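Long-range contacts in PfkB (Polaromonas sp. JS666, PDB 4DU5), which probably transfers the gamma-phosphate of ATP to a sugar hydroxyl, as expected of a carbohydrate kinase of the PfkB family: residues A78-T83 and S138-A143; D84-Y89 and T112-K117; T159-A164 and P195-T200; V187-N192 and D210-A215. One frame throughout, in Å; residues are numbered along the deposited sequence.

Interaction 1 (A78-T83 and S138-A143)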
loop_
_atom_site.group_PDB
_atom_site.type_symbol
_atom_site.label_atom_id
_atom_site.label_comp_id
_atom_site.label_asym_id
_atom_site.label_seq_id
_atom_site.Cartn_x
_atom_site.Cartn_y
_atom_site.Cartn_z
ATOM N N ALA A 78 -7.501 8.804 19.379
ATOM C CA ALA A 78 -7.690 7.374 19.507
ATOM C C ALA A 78 -7.762 6.715 18.127
ATOM O O ALA A 78 -8.555 7.128 17.270
ATOM C CB ALA A 78 -8.937 7.096 20.277
ATOM N N SER A 79 -6.941 5.694 17.906
ATOM C CA SER A 79 -6.896 5.012 16.608
ATOM C C SER A 79 -6.172 3.630 16.666
ATOM O O SER A 79 -5.658 3.201 17.719
ATOM C CB SER A 79 -6.259 5.934 15.557
ATOM O OG SER A 79 -6.749 5.682 14.261
ATOM N N ARG A 80 -6.155 2.929 15.532
ATOM C CA ARG A 80 -5.338 1.735 15.381
ATOM C C ARG A 80 -4.445 2.018 14.204
ATOM O O ARG A 80 -4.837 2.764 13.312
ATOM C CB ARG A 80 -6.196 0.497 15.057
ATOM C CG ARG A 80 -7.316 0.138 16.047
ATOM C CD ARG A 80 -7.830 -1.262 15.735
ATOM N NE ARG A 80 -6.836 -2.222 16.199
ATOM C CZ ARG A 80 -6.868 -2.802 17.397
ATOM N NH1 ARG A 80 -7.869 -2.567 18.223
ATOM N NH2 ARG A 80 -5.904 -3.616 17.765
ATOM N N LEU A 81 -3.260 1.415 14.213
ATOM C CA LEU A 81 -2.316 1.437 13.101
ATOM C C LEU A 81 -1.565 0.110 13.081
ATOM O O LEU A 81 -1.436 -0.544 14.113
ATOM C CB LEU A 81 -1.268 2.524 13.339
ATOM C CG LEU A 81 -1.641 4.005 13.414
ATOM C CD1 LEU A 81 -0.475 4.778 13.990
ATOM C CD2 LEU A 81 -2.041 4.499 12.001
ATOM N N GLY A 82 -1.019 -0.275 11.932
ATOM C CA GLY A 82 -0.052 -1.345 11.909
ATOM C C GLY A 82 1.243 -0.915 12.588
ATOM O O GLY A 82 1.416 0.259 12.976
ATOM N N THR A 83 2.167 -1.867 12.734
ATOM C CA THR A 83 3.504 -1.582 13.261
ATOM C C THR A 83 4.487 -1.622 12.110
ATOM O O THR A 83 5.714 -1.695 12.324
ATOM C CB THR A 83 3.951 -2.608 14.285
ATOM O OG1 THR A 83 4.030 -3.882 13.641
ATOM C CG2 THR A 83 2.980 -2.662 15.472
ATOM N N SER A 138 -9.983 0.405 10.550
ATOM C CA SER A 138 -11.354 -0.016 10.219
ATOM C C SER A 138 -11.864 -1.075 11.186
ATOM O O SER A 138 -13.065 -1.275 11.325
ATOM C CB SER A 138 -11.540 -0.433 8.752
ATOM O OG SER A 138 -11.034 -1.716 8.477
ATOM N N HIS A 139 -10.944 -1.724 11.888
ATOM C CA HIS A 139 -11.317 -2.747 12.844
ATOM C C HIS A 139 -11.823 -2.230 14.193
ATOM O O HIS A 139 -12.231 -3.030 15.023
ATOM C CB HIS A 139 -10.170 -3.746 13.030
ATOM C CG HIS A 139 -9.986 -4.647 11.856
ATOM N ND1 HIS A 139 -10.641 -5.854 11.737
ATOM C CD2 HIS A 139 -9.267 -4.494 10.721
ATOM C CE1 HIS A 139 -10.319 -6.414 10.585
ATOM N NE2 HIS A 139 -9.487 -5.608 9.948
HETATM N N MSE A 140 -11.817 -0.921 14.421
HETATM C CA MSE A 140 -12.269 -0.387 15.720
HETATM C C MSE A 140 -13.766 -0.576 15.943
HETATM O O MSE A 140 -14.550 -0.567 14.988
HETATM C CB MSE A 140 -11.927 1.091 15.866
HETATM C CG MSE A 140 -10.492 1.395 15.597
HETATM SE SE MSE A 140 -10.110 3.309 15.408
HETATM C CE MSE A 140 -10.233 3.831 17.314
ATOM N N GLY A 141 -14.148 -0.757 17.202
ATOM C CA GLY A 141 -15.544 -0.916 17.577
ATOM C C GLY A 141 -15.710 -0.475 19.014
ATOM O O GLY A 141 -14.759 -0.018 19.629
ATOM N N VAL A 142 -16.906 -0.628 19.569
ATOM C CA VAL A 142 -17.164 -0.210 20.958
ATOM C C VAL A 142 -16.136 -0.727 21.995
ATOM O O VAL A 142 -15.833 -0.042 22.991
ATOM C CB VAL A 142 -18.603 -0.569 21.388
ATOM C CG1 VAL A 142 -19.620 0.067 20.413
ATOM C CG2 VAL A 142 -18.790 -2.090 21.464
ATOM N N ALA A 143 -15.590 -1.919 21.735
ATOM C CA ALA A 143 -14.608 -2.560 22.615
ATOM C C ALA A 143 -13.326 -1.729 22.739
ATOM O O ALA A 143 -12.563 -1.880 23.705
ATOM C CB ALA A 143 -14.296 -3.997 22.116
#
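R80, near the end of strand 75-81, and M140, in the loop that follows a short 3-10 turn, bring the two backbones closest, their CA atoms 7.3 Å apart and with no hydrogen bond between the segments. Side chains therefore make the junction, and M140, a selenomethionine, does most of the work. Its chain runs extended to SE and then bends (chi3 75°), which lays the methyl over the strand backbone: CE of M140 is 3.6 Å from CA of S79 and 3.7 Å from O of A78. The aliphatic part of R80 and the M140 chain head opposite ways where they pass, with CG of R80 3.4 Å from CG of M140. Farther out, CD of R80 only grazes CB of H139. The charged end of R80 is held by other residues: NE donates a hydrogen bond to OE1 of Q110, while the two terminal nitrogens form salt bridges with D107 and D144. Within the large mixed sheet of the ribokinase-like fold, strand 75-81 lies between strands 100-106 and 27-32 and runs parallel to both; F32 of the latter also packs on M140, while L81 reaches L90 and L91 of helix 85-95.

Interaction 2 (D84-Y89 and T112-K117)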
loop_
_atom_site.group_PDB
_atom_site.type_symbol
_atom_site.label_atom_id
_atom_site.label_comp_id
_atom_site.label_asym_id
_atom_site.label_seq_id
_atom_site.Cartn_x
_atom_site.Cartn_y
_atom_site.Cartn_z
ATOM N N ASP A 84 3.943 -1.585 10.889
ATOM C CA ASP A 84 4.724 -1.342 9.664
ATOM C C ASP A 84 5.301 0.070 9.679
ATOM O O ASP A 84 4.908 0.900 10.523
ATOM C CB ASP A 84 3.842 -1.519 8.438
ATOM C CG ASP A 84 2.705 -0.526 8.397
ATOM O OD1 ASP A 84 1.695 -0.718 9.103
ATOM O OD2 ASP A 84 2.827 0.459 7.661
ATOM N N SER A 85 6.208 0.357 8.745
ATOM C CA SER A 85 6.889 1.660 8.717
ATOM C C SER A 85 5.948 2.860 8.552
ATOM O O SER A 85 6.253 3.950 8.990
ATOM C CB SER A 85 7.999 1.689 7.672
ATOM O OG SER A 85 7.473 1.524 6.380
HETATM N N MSE A 86 4.804 2.649 7.933
HETATM C CA MSE A 86 3.882 3.726 7.664
HETATM C C MSE A 86 3.152 4.023 8.951
HETATM O O MSE A 86 2.925 5.178 9.278
HETATM C CB MSE A 86 2.868 3.333 6.580
HETATM C CG MSE A 86 3.442 2.813 5.278
HETATM SE SE MSE A 86 2.020 2.632 3.929
HETATM C CE MSE A 86 1.059 1.034 4.501
ATOM N N GLY A 87 2.782 2.957 9.662
ATOM C CA GLY A 87 2.170 3.068 10.972
ATOM C C GLY A 87 3.083 3.814 11.916
ATOM O O GLY A 87 2.650 4.671 12.657
ATOM N N ARG A 88 4.363 3.479 11.890
ATOM C CA ARG A 88 5.308 4.094 12.824
ATOM C C ARG A 88 5.525 5.555 12.459
ATOM O O ARG A 88 5.728 6.389 13.345
ATOM C CB ARG A 88 6.635 3.328 12.906
ATOM C CG ARG A 88 6.553 1.978 13.655
ATOM C CD ARG A 88 7.933 1.335 13.794
ATOM N NE ARG A 88 8.154 0.171 12.923
ATOM C CZ ARG A 88 8.882 0.162 11.797
ATOM N NH1 ARG A 88 9.464 1.262 11.341
ATOM N NH2 ARG A 88 9.020 -0.963 11.112
ATOM N N TYR A 89 5.465 5.867 11.164
ATOM C CA TYR A 89 5.511 7.246 10.734
ATOM C C TYR A 89 4.292 8.036 11.295
ATOM O O TYR A 89 4.444 9.127 11.859
ATOM C CB TYR A 89 5.611 7.333 9.210
ATOM C CG TYR A 89 5.304 8.711 8.692
ATOM C CD1 TYR A 89 6.259 9.735 8.746
ATOM C CD2 TYR A 89 4.039 9.014 8.202
ATOM C CE1 TYR A 89 5.951 11.032 8.305
ATOM C CE2 TYR A 89 3.736 10.283 7.770
ATOM C CZ TYR A 89 4.689 11.281 7.819
ATOM O OH TYR A 89 4.351 12.516 7.364
ATOM N N THR A 112 -1.678 -0.627 7.981
ATOM C CA THR A 112 -1.860 0.837 7.975
ATOM C C THR A 112 -2.383 1.317 6.631
ATOM O O THR A 112 -1.861 0.921 5.592
ATOM C CB THR A 112 -0.539 1.608 8.203
ATOM O OG1 THR A 112 0.026 1.258 9.473
ATOM C CG2 THR A 112 -0.786 3.092 8.185
ATOM N N GLY A 113 -3.384 2.189 6.658
ATOM C CA GLY A 113 -3.907 2.794 5.450
ATOM C C GLY A 113 -2.980 3.799 4.808
ATOM O O GLY A 113 -2.075 4.319 5.443
ATOM N N PHE A 114 -3.190 4.058 3.524
ATOM C CA PHE A 114 -2.381 5.050 2.819
ATOM C C PHE A 114 -3.102 5.608 1.620
ATOM O O PHE A 114 -4.083 5.045 1.186
ATOM C CB PHE A 114 -0.985 4.514 2.467
ATOM C CG PHE A 114 -0.964 3.507 1.380
ATOM C CD1 PHE A 114 -1.316 2.173 1.630
ATOM C CD2 PHE A 114 -0.541 3.864 0.107
ATOM C CE1 PHE A 114 -1.283 1.197 0.598
ATOM C CE2 PHE A 114 -0.510 2.923 -0.925
ATOM C CZ PHE A 114 -0.884 1.582 -0.682
ATOM N N GLN A 115 -2.648 6.742 1.112
ATOM C CA GLN A 115 -3.253 7.281 -0.096
ATOM C C GLN A 115 -2.224 7.918 -1.044
ATOM O O GLN A 115 -1.093 8.204 -0.657
ATOM C CB GLN A 115 -4.413 8.234 0.244
ATOM C CG GLN A 115 -3.931 9.481 0.860
ATOM C CD GLN A 115 -5.012 10.309 1.488
ATOM O OE1 GLN A 115 -5.816 9.816 2.283
ATOM N NE2 GLN A 115 -4.992 11.609 1.193
ATOM N N PHE A 116 -2.636 8.107 -2.293
ATOM C CA PHE A 116 -1.861 8.831 -3.295
ATOM C C PHE A 116 -2.654 10.074 -3.734
ATOM O O PHE A 116 -3.865 9.997 -4.016
ATOM C CB PHE A 116 -1.614 7.944 -4.538
ATOM C CG PHE A 116 -0.631 6.832 -4.331
ATOM C CD1 PHE A 116 0.741 7.094 -4.271
ATOM C CD2 PHE A 116 -1.071 5.504 -4.230
ATOM C CE1 PHE A 116 1.673 6.049 -4.067
ATOM C CE2 PHE A 116 -0.174 4.457 -4.053
ATOM C CZ PHE A 116 1.209 4.731 -3.951
ATOM N N LYS A 117 -1.968 11.216 -3.809
ATOM C CA LYS A 117 -2.519 12.417 -4.470
ATOM C C LYS A 117 -1.583 12.751 -5.602
ATOM O O LYS A 117 -0.379 12.541 -5.479
ATOM C CB LYS A 117 -2.660 13.617 -3.510
#
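D84 and T112 meet by their polar ends at the start of helix 85-95, where D84 is the N-cap residue. The carboxylate divides its work between its two oxygens. OD2 accepts from M86 N and G87 N, both arriving from the same face of the carboxylate plane, and the first of these bonds is 3.0 Å long. OD1 instead faces across the contact and takes the hydroxyl proton of T112 on its syn lone pair, with OG1 of T112 2.6 Å from OD1 of D84. With chi1 at 63°, CG of D84 sits between its own backbone N and carbonyl carbon, a placement that folds the carboxylate back over the first turn. A helix cap is thus tied to the residues leading into strand 114-117, and the positive end of the helix dipole would be expected to stabilise the negative charge.

Beside this polar pair the contact becomes apolar. M86, a selenomethionine, crosses F114 at a slant in a Met-aromatic contact, SE of M86 lying 4.6 Å from the ring centroid of F114 and 39° off its normal. F114 also stacks on H131 and meets F114 of the second subunit, while H131 of that subunit packs on D84 and M86, so the contact forms part of the interface between the two subunits. SE of M86 rests 3.8 Å from CB of F114, and the bend at chi3 sets CE of M86 3.9 Å from CD1 of F114.

Interaction 3 (T159-A164 and P195-T200)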
loop_
_atom_site.group_PDB
_atom_site.type_symbol
_atom_site.label_atom_id
_atom_site.label_comp_id
_atom_site.label_asym_id
_atom_site.label_seq_id
_atom_site.Cartn_x
_atom_site.Cartn_y
_atom_site.Cartn_z
ATOM N N THR A 159 -16.870 13.376 13.434
ATOM C CA THR A 159 -17.020 13.667 12.009
ATOM C C THR A 159 -17.934 12.645 11.307
ATOM O O THR A 159 -18.472 11.743 11.943
ATOM C CB THR A 159 -15.658 13.669 11.392
ATOM O OG1 THR A 159 -14.921 14.742 11.964
ATOM C CG2 THR A 159 -15.726 13.876 9.956
ATOM N N GLY A 160 -18.145 12.823 10.007
ATOM C CA GLY A 160 -18.860 11.840 9.222
ATOM C C GLY A 160 -17.968 10.707 8.723
ATOM O O GLY A 160 -18.477 9.690 8.254
ATOM N N VAL A 161 -16.647 10.867 8.818
ATOM C CA VAL A 161 -15.717 9.872 8.287
ATOM C C VAL A 161 -15.641 8.663 9.211
ATOM O O VAL A 161 -16.100 7.583 8.836
ATOM C CB VAL A 161 -14.337 10.427 8.039
ATOM C CG1 VAL A 161 -13.477 9.382 7.456
ATOM C CG2 VAL A 161 -14.426 11.570 7.083
ATOM N N PHE A 162 -15.104 8.835 10.417
ATOM C CA PHE A 162 -15.029 7.720 11.347
ATOM C C PHE A 162 -16.263 6.787 11.327
ATOM O O PHE A 162 -16.125 5.582 11.143
ATOM C CB PHE A 162 -14.726 8.195 12.755
ATOM C CG PHE A 162 -14.482 7.085 13.718
ATOM C CD1 PHE A 162 -13.543 6.096 13.434
ATOM C CD2 PHE A 162 -15.179 7.032 14.939
ATOM C CE1 PHE A 162 -13.300 5.043 14.353
ATOM C CE2 PHE A 162 -14.945 5.969 15.875
ATOM C CZ PHE A 162 -13.997 4.978 15.577
ATOM N N PRO A 163 -17.471 7.335 11.458
ATOM C CA PRO A 163 -18.606 6.405 11.388
ATOM C C PRO A 163 -18.788 5.676 10.040
ATOM O O PRO A 163 -19.470 4.650 10.000
ATOM C CB PRO A 163 -19.803 7.297 11.670
ATOM C CG PRO A 163 -19.361 8.631 11.276
ATOM C CD PRO A 163 -17.916 8.722 11.652
ATOM N N ALA A 164 -18.181 6.182 8.966
ATOM C CA ALA A 164 -18.364 5.642 7.607
ATOM C C ALA A 164 -17.342 4.596 7.229
ATOM O O ALA A 164 -17.272 4.185 6.081
ATOM C CB ALA A 164 -18.291 6.763 6.580
ATOM N N PRO A 195 -19.145 9.643 0.145
ATOM C CA PRO A 195 -20.096 8.665 -0.388
ATOM C C PRO A 195 -19.447 7.286 -0.643
ATOM O O PRO A 195 -20.039 6.247 -0.293
ATOM C CB PRO A 195 -20.590 9.315 -1.693
ATOM C CG PRO A 195 -19.789 10.619 -1.857
ATOM C CD PRO A 195 -18.638 10.544 -0.908
ATOM N N THR A 196 -18.247 7.278 -1.225
ATOM C CA THR A 196 -17.479 6.056 -1.419
ATOM C C THR A 196 -17.483 5.188 -0.158
ATOM O O THR A 196 -17.417 3.968 -0.232
ATOM C CB THR A 196 -15.999 6.350 -1.769
ATOM O OG1 THR A 196 -15.251 6.580 -0.560
ATOM C CG2 THR A 196 -15.864 7.561 -2.756
ATOM N N LEU A 197 -17.552 5.820 1.004
ATOM C CA LEU A 197 -17.511 5.077 2.253
ATOM C C LEU A 197 -18.840 4.445 2.681
ATOM O O LEU A 197 -18.873 3.577 3.541
ATOM C CB LEU A 197 -16.982 5.988 3.348
ATOM C CG LEU A 197 -15.488 6.281 3.266
ATOM C CD1 LEU A 197 -15.017 6.936 4.563
ATOM C CD2 LEU A 197 -14.702 4.999 2.984
ATOM N N TRP A 198 -19.933 4.897 2.087
ATOM C CA TRP A 198 -21.267 4.480 2.502
ATOM C C TRP A 198 -21.914 3.637 1.418
ATOM O O TRP A 198 -21.722 3.901 0.215
ATOM C CB TRP A 198 -22.154 5.698 2.756
ATOM C CG TRP A 198 -21.794 6.465 3.949
ATOM C CD1 TRP A 198 -20.998 7.559 3.991
ATOM C CD2 TRP A 198 -22.210 6.214 5.298
ATOM N NE1 TRP A 198 -20.881 8.009 5.279
ATOM C CE2 TRP A 198 -21.620 7.204 6.104
ATOM C CE3 TRP A 198 -23.022 5.245 5.905
ATOM C CZ2 TRP A 198 -21.810 7.262 7.492
ATOM C CZ3 TRP A 198 -23.213 5.295 7.297
ATOM C CH2 TRP A 198 -22.607 6.299 8.070
ATOM N N ALA A 199 -22.711 2.663 1.861
ATOM C CA ALA A 199 -23.317 1.651 0.982
ATOM C C ALA A 199 -24.386 2.204 0.020
ATOM O O ALA A 199 -24.242 2.082 -1.210
ATOM C CB ALA A 199 -23.862 0.491 1.808
ATOM N N THR A 200 -25.447 2.793 0.583
ATOM C CA THR A 200 -26.371 3.634 -0.188
ATOM C C THR A 200 -26.210 5.081 0.267
ATOM O O THR A 200 -26.053 5.334 1.467
ATOM C CB THR A 200 -27.827 3.184 -0.005
#
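Similar first torsions, chi1 -73° and -70°, bring the side chains of L197 and W198 to A164, each placing CG beside the backbone N and opposite the carbonyl carbon. For W198, chi2 of 95° then swings the indole round so that one face is presented to the 159-164 loop. A164 CB lies over that face toward its rim, 3.2 Å from NE1 of W198, and the A164 CA makes a CH-pi contact with the six-membered ring, 4.2 Å from its centroid. L197 closes on the same alanine by another route: its CB is 3.6 Å from CB of A164, while its CD1 branch touches CG1 of V161 at 4.1 Å. One small methyl is consequently shared between a leucine and an indole, and no hydrogen bond joins the segments. W198 extends beyond the alanine to L203, M204 and A207 of helix 201-212, and P163 packs on L211 of that helix as well as on L170 and A173 of helix 169-182. The pairing joins two loops that follow neighbouring parallel strands, 153-159 and 186-190, and lead into the next helices. This is the carboxyl-terminal edge of the parallel strands, where kinases of the ribokinase-like fold usually build their active site.

Interaction 4 (V187-N192 and D210-A215)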
loop_
_atom_site.group_PDB
_atom_site.type_symbol
_atom_site.label_atom_id
_atom_site.label_comp_id
_atom_site.label_asym_id
_atom_site.label_seq_id
_atom_site.Cartn_x
_atom_site.Cartn_y
_atom_site.Cartn_z
ATOM N N VAL A 187 -19.846 18.031 22.965
ATOM C CA VAL A 187 -19.651 17.270 21.747
ATOM C C VAL A 187 -19.869 18.103 20.503
ATOM O O VAL A 187 -20.876 18.778 20.363
ATOM C CB VAL A 187 -20.567 16.027 21.701
ATOM C CG1 VAL A 187 -20.603 15.415 20.308
ATOM C CG2 VAL A 187 -20.069 15.006 22.690
ATOM N N SER A 188 -18.930 17.994 19.587
ATOM C CA SER A 188 -18.916 18.683 18.340
ATOM C C SER A 188 -19.159 17.682 17.221
ATOM O O SER A 188 -18.557 16.607 17.195
ATOM C CB SER A 188 -17.499 19.186 18.165
ATOM O OG SER A 188 -17.502 20.559 17.977
ATOM N N PHE A 189 -19.970 18.049 16.246
ATOM C CA PHE A 189 -20.149 17.188 15.096
ATOM C C PHE A 189 -19.989 17.928 13.802
ATOM O O PHE A 189 -20.602 18.942 13.572
ATOM C CB PHE A 189 -21.498 16.487 15.152
ATOM C CG PHE A 189 -21.709 15.485 14.062
ATOM C CD1 PHE A 189 -20.733 14.532 13.762
ATOM C CD2 PHE A 189 -22.908 15.468 13.344
ATOM C CE1 PHE A 189 -20.949 13.592 12.737
ATOM C CE2 PHE A 189 -23.129 14.552 12.311
ATOM C CZ PHE A 189 -22.164 13.608 12.013
ATOM N N ASP A 190 -19.143 17.391 12.952
ATOM C CA ASP A 190 -18.961 17.900 11.616
ATOM C C ASP A 190 -19.451 16.847 10.611
ATOM O O ASP A 190 -18.768 15.858 10.394
ATOM C CB ASP A 190 -17.489 18.231 11.376
ATOM C CG ASP A 190 -17.226 18.671 9.950
ATOM O OD1 ASP A 190 -18.211 18.777 9.168
ATOM O OD2 ASP A 190 -16.040 18.926 9.603
ATOM N N PRO A 191 -20.627 17.075 9.984
ATOM C CA PRO A 191 -21.267 16.096 9.090
ATOM C C PRO A 191 -20.611 15.978 7.721
ATOM O O PRO A 191 -21.233 16.306 6.705
ATOM C CB PRO A 191 -22.682 16.643 8.927
ATOM C CG PRO A 191 -22.581 18.074 9.190
ATOM C CD PRO A 191 -21.445 18.297 10.133
ATOM N N ASN A 192 -19.367 15.519 7.686
ATOM C CA ASN A 192 -18.667 15.297 6.423
ATOM C C ASN A 192 -19.349 14.242 5.583
ATOM O O ASN A 192 -19.817 13.238 6.117
ATOM C CB ASN A 192 -17.275 14.790 6.727
ATOM C CG ASN A 192 -16.316 15.893 6.988
ATOM O OD1 ASN A 192 -16.073 16.739 6.115
ATOM N ND2 ASN A 192 -15.743 15.905 8.181
ATOM N N ASP A 210 -28.492 10.887 12.149
ATOM C CA ASP A 210 -28.859 10.246 13.409
ATOM C C ASP A 210 -27.759 10.546 14.408
ATOM O O ASP A 210 -27.999 10.693 15.606
ATOM C CB ASP A 210 -29.096 8.727 13.225
ATOM C CG ASP A 210 -29.147 7.954 14.570
ATOM O OD1 ASP A 210 -30.191 8.036 15.275
ATOM O OD2 ASP A 210 -28.126 7.274 14.913
ATOM N N LEU A 211 -26.540 10.628 13.898
ATOM C CA LEU A 211 -25.423 11.093 14.697
ATOM C C LEU A 211 -25.669 12.545 15.175
ATOM O O LEU A 211 -25.272 12.934 16.276
ATOM C CB LEU A 211 -24.123 10.978 13.896
ATOM C CG LEU A 211 -23.587 9.572 13.642
ATOM C CD1 LEU A 211 -22.782 9.493 12.338
ATOM C CD2 LEU A 211 -22.761 9.093 14.810
ATOM N N ALA A 212 -26.350 13.330 14.343
ATOM C CA ALA A 212 -26.619 14.726 14.660
ATOM C C ALA A 212 -27.412 14.815 15.939
ATOM O O ALA A 212 -27.262 15.763 16.694
ATOM C CB ALA A 212 -27.355 15.404 13.519
ATOM N N THR A 213 -28.253 13.812 16.166
ATOM C CA THR A 213 -28.946 13.543 17.445
ATOM C C THR A 213 -28.062 13.519 18.712
ATOM O O THR A 213 -28.571 13.490 19.813
ATOM C CB THR A 213 -29.745 12.183 17.303
ATOM O OG1 THR A 213 -30.963 12.394 16.557
ATOM C CG2 THR A 213 -30.042 11.496 18.654
ATOM N N ARG A 214 -26.747 13.569 18.583
ATOM C CA ARG A 214 -25.894 13.332 19.751
ATOM C C ARG A 214 -24.850 14.444 19.974
ATOM O O ARG A 214 -23.959 14.347 20.841
ATOM C CB ARG A 214 -25.213 11.951 19.632
ATOM C CG ARG A 214 -26.141 10.757 19.777
ATOM C CD ARG A 214 -25.552 9.424 19.205
ATOM N NE ARG A 214 -26.449 8.284 19.470
ATOM C CZ ARG A 214 -27.360 7.821 18.610
ATOM N NH1 ARG A 214 -27.478 8.359 17.400
ATOM N NH2 ARG A 214 -28.155 6.808 18.948
ATOM N N ALA A 215 -24.951 15.509 19.187
ATOM C CA ALA A 215 -23.990 16.610 19.307
ATOM C C ALA A 215 -24.618 17.845 19.938
ATOM O O ALA A 215 -25.809 18.104 19.774
ATOM C CB ALA A 215 -23.427 16.951 17.959
#
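The F189 ring is approached obliquely from the helix by L211 and A212, and P191 N lies above the centre of one of its faces. CB of L211 makes an off-centre CH-pi contact, 4.3 Å from the ring centroid of F189 and 30° off its normal. The other flat group, the R214 guanidinium, has CG2 of T213 over one face, toward the rim, and C of D210 in plane at its edge. F189 and L211 cross at about a right angle, and the nearest ring atom, CZ of F189, is 3.8 Å from CB of L211. Next to it, CE2 of F189 comes to 4.0 Å from the backbone N of A212. With CG opposite the backbone N (chi1 -175°), F189 carries the ring out to L211 and A212, while CB of F189 rests 3.4 Å from CB of A215.

V187, two residues earlier on the same side of the strand, covers the other end of the turn. Its CG1 packs 3.7 Å from CA of A215 and also touches the carbonyl oxygen of R214. The chain gets there through a type I turn from A212 to A215. R214 directs its guanidinium away from the strand: NH1 of R214 forms a salt bridge with OD2 of D210 at 2.8 Å, approaching from above the carboxylate plane, and NE forms a salt bridge with OD1 of D178.

The principle illustrated is the beta-alpha-beta unit, here strand 186-190, helix 201-212 and strand 217-218, in which the helix end packs on the strand that precedes it. V187 and F189 share backbone bonds with W217 on the following strand, S188 bonds to strand 153-159, and M177 and M180 of helix 169-182 cover L211 and V187.

How the interactions relate
All four contacts are largely buried, but interactions 4 and 3, centred about 11 and 13 Å from the chain's centre, lie deeper than interactions 1 and 2, at about 17 and 19 Å. Interactions 1, 3 and 4 have no hydrogen bond between their segments; interaction 2 alone has one, and it forms part of the subunit interface. Interactions 1 and 4 both involve the large sheet, yet R80 pairs outside its segments, whereas R214 bridges D210 within its own segment and D178 beyond it. Interaction 2 adjoins interaction 1 through consecutive elements, strand 75-81 and helix 85-95. Interactions 3 and 4 alternate along the chain and touch where T159 meets F189 and D190, while M140 and F162 link interactions 1 and 3.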